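Local coordinates for nucleotidyltransferase-like protein (PDB 3C18) that probably transfers a nucleotidyl group to an unidentified substrate, at residues Thr151-Ala156 with Ile210-Leu215. Sequence-based numbering, arbitrary orientation. Where two conformers were deposited one is given.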
loop_
_atom_site.group_PDB
_atom_site.type_symbol
_atom_site.label_atom_id
_atom_site.label_comp_id
_atom_site.label_asym_id
_atom_site.label_seq_id
_atom_site.Cartn_x
_atom_site.Cartn_y
_atom_site.Cartn_z
ATOM N N THR A 151 -6.715 -16.382 0.050
ATOM C CA THR A 151 -6.072 -15.159 0.509
ATOM C C THR A 151 -6.705 -13.934 -0.131
ATOM O O THR A 151 -7.036 -12.974 0.538
ATOM C CB THR A 151 -4.528 -15.168 0.287
ATOM O OG1 THR A 151 -3.950 -16.250 1.027
ATOM C CG2 THR A 151 -3.940 -13.893 0.782
ATOM N N HIS A 152 -6.897 -13.981 -1.444
ATOM C CA HIS A 152 -7.456 -12.842 -2.183
ATOM C C HIS A 152 -8.936 -12.664 -1.935
ATOM O O HIS A 152 -9.416 -11.554 -1.787
ATOM C CB HIS A 152 -7.118 -12.933 -3.666
ATOM C CG HIS A 152 -5.658 -12.779 -3.919
ATOM N ND1 HIS A 152 -5.104 -11.600 -4.375
ATOM C CD2 HIS A 152 -4.619 -13.618 -3.695
ATOM C CE1 HIS A 152 -3.795 -11.740 -4.471
ATOM N NE2 HIS A 152 -3.473 -12.946 -4.053
ATOM N N VAL A 153 -9.637 -13.777 -1.808
ATOM C CA VAL A 153 -11.066 -13.702 -1.559
ATOM C C VAL A 153 -11.308 -13.027 -0.219
ATOM O O VAL A 153 -12.197 -12.184 -0.068
ATOM C CB VAL A 153 -11.749 -15.063 -1.591
ATOM C CG1 VAL A 153 -13.055 -14.987 -0.851
ATOM C CG2 VAL A 153 -11.956 -15.470 -3.053
ATOM N N HIS A 154 -10.471 -13.381 0.745
ATOM C CA HIS A 154 -10.597 -12.855 2.117
ATOM C C HIS A 154 -10.335 -11.352 2.099
ATOM O O HIS A 154 -11.070 -10.553 2.663
ATOM C CB HIS A 154 -9.632 -13.591 3.057
ATOM C CG HIS A 154 -9.600 -13.035 4.435
ATOM N ND1 HIS A 154 -8.849 -11.933 4.769
ATOM C CD2 HIS A 154 -10.247 -13.409 5.566
ATOM C CE1 HIS A 154 -9.047 -11.637 6.038
ATOM N NE2 HIS A 154 -9.877 -12.525 6.550
ATOM N N HIS A 155 -9.306 -10.959 1.383
ATOM C CA HIS A 155 -8.960 -9.545 1.277
ATOM C C HIS A 155 -10.084 -8.789 0.590
ATOM O O HIS A 155 -10.466 -7.695 0.993
ATOM C CB HIS A 155 -7.658 -9.356 0.504
ATOM C CG HIS A 155 -6.440 -9.858 1.220
ATOM N ND1 HIS A 155 -5.166 -9.509 0.837
ATOM C CD2 HIS A 155 -6.298 -10.676 2.293
ATOM C CE1 HIS A 155 -4.288 -10.099 1.630
ATOM N NE2 HIS A 155 -4.950 -10.804 2.529
ATOM N N ALA A 156 -10.636 -9.383 -0.456
ATOM C CA ALA A 156 -11.735 -8.724 -1.193
ATOM C C ALA A 156 -12.876 -8.492 -0.259
ATOM O O ALA A 156 -13.543 -7.474 -0.286
ATOM C CB ALA A 156 -12.223 -9.593 -2.385
ATOM N N ILE A 210 -19.094 -16.350 -5.514
ATOM C CA ILE A 210 -20.456 -16.133 -6.040
ATOM C C ILE A 210 -21.032 -14.883 -5.385
ATOM O O ILE A 210 -21.468 -13.956 -6.053
ATOM C CB ILE A 210 -21.395 -17.299 -5.730
ATOM C CG1 ILE A 210 -20.978 -18.537 -6.531
ATOM C CG2 ILE A 210 -22.834 -16.935 -6.038
ATOM C CD1 ILE A 210 -20.536 -18.202 -7.884
ATOM N N GLY A 211 -20.963 -14.879 -4.063
ATOM C CA GLY A 211 -21.496 -13.787 -3.246
ATOM C C GLY A 211 -20.814 -12.494 -3.530
ATOM O O GLY A 211 -21.442 -11.453 -3.642
ATOM N N LEU A 212 -19.495 -12.553 -3.666
ATOM C CA LEU A 212 -18.716 -11.355 -3.996
ATOM C C LEU A 212 -19.132 -10.768 -5.329
ATOM O O LEU A 212 -19.121 -9.523 -5.527
ATOM C CB LEU A 212 -17.208 -11.639 -4.078
ATOM C CG LEU A 212 -16.369 -11.612 -2.803
ATOM C CD1 LEU A 212 -14.993 -12.315 -3.007
ATOM C CD2 LEU A 212 -16.179 -10.193 -2.354
ATOM N N GLU A 213 -19.402 -11.637 -6.293
ATOM C CA GLU A 213 -19.636 -11.146 -7.657
ATOM C C GLU A 213 -20.964 -10.423 -7.682
ATOM O O GLU A 213 -21.151 -9.424 -8.368
ATOM C CB GLU A 213 -19.599 -12.277 -8.685
ATOM C CG GLU A 213 -19.752 -11.780 -10.106
ATOM C CD GLU A 213 -19.481 -12.848 -11.149
ATOM O OE1 GLU A 213 -19.364 -14.031 -10.759
ATOM O OE2 GLU A 213 -19.369 -12.507 -12.351
ATOM N N HIS A 214 -21.870 -10.936 -6.881
ATOM C CA HIS A 214 -23.204 -10.366 -6.751
ATOM C C HIS A 214 -23.141 -8.980 -6.113
ATOM O O HIS A 214 -23.677 -8.005 -6.625
ATOM C CB HIS A 214 -24.052 -11.276 -5.882
ATOM C CG HIS A 214 -25.475 -10.845 -5.751
ATOM N ND1 HIS A 214 -26.271 -10.555 -6.841
ATOM C CD2 HIS A 214 -26.266 -10.712 -4.659
ATOM C CE1 HIS A 214 -27.481 -10.231 -6.424
ATOM N NE2 HIS A 214 -27.503 -10.321 -5.105
ATOM N N LEU A 215 -22.482 -8.921 -4.969
ATOM C CA LEU A 215 -22.364 -7.666 -4.181
ATOM C C LEU A 215 -21.557 -6.590 -4.900
ATOM O O LEU A 215 -21.732 -5.374 -4.717
ATOM C CB LEU A 215 -21.808 -7.966 -2.779
ATOM C CG LEU A 215 -22.794 -8.815 -1.973
ATOM C CD1 LEU A 215 -22.327 -9.159 -0.588
ATOM C CD2 LEU A 215 -24.090 -8.084 -1.877
#
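Within the helical region that matches the YgxA-like substrate-binding family, helix 146-167 packs against helix 201-218, and between segments 151-156 and 210-215 Leu212 makes the contact, reaching across to Val153 and Ala156. These two lie three residues apart, close to one turn, on the same side of their helix; one methyl of the leucine lies against both, and the second against Ala156. The bond to CG leaves Leu212 CB anti to the carbonyl carbon (chi1 -85°), and with chi2 at 163° the methyls CD1 and CD2 are carried to the far helix. Leu212 CD1 is the shared one: it lies against both Val153 CG1, at 3.9 Å, and the methyl of Ala156. Leu212 CD2 comes to 4.0 Å from Ala156 CB, so the alanine methyl meets both prongs of the fork.

Each residue type suits its place. The CA atoms of Ala156 and Leu212 are 8.0 Å apart, a distance that a long branched side chain meeting a single methyl can bridge. Val153 adds a beta-branched flank: its CG1 stands anti to the backbone N (chi1 159°) and abuts the leucine, and the side chain also packs on Ile205, Ala208 and Leu209 of helix 201-218 and on Leu194 of helix 185-195. Leu157, next in sequence to Ala156, and Leu160, about a turn further on, also touch Leu212. All three touching residues are buried, and the contact between the segments is purely apolar, small at 124 Å² summed over both sides.

Other sides of helix 146-167 have different neighbours. His152 ND1 is hydrogen-bonded to Arg133 NE of helix 116-142, and the His154 ring stacks on His154 of the second subunit. Facing helix 201-218, the alanine's lone methyl meets the leucine directly, with Ala156 CB 3.9 Å from Leu212 CD1.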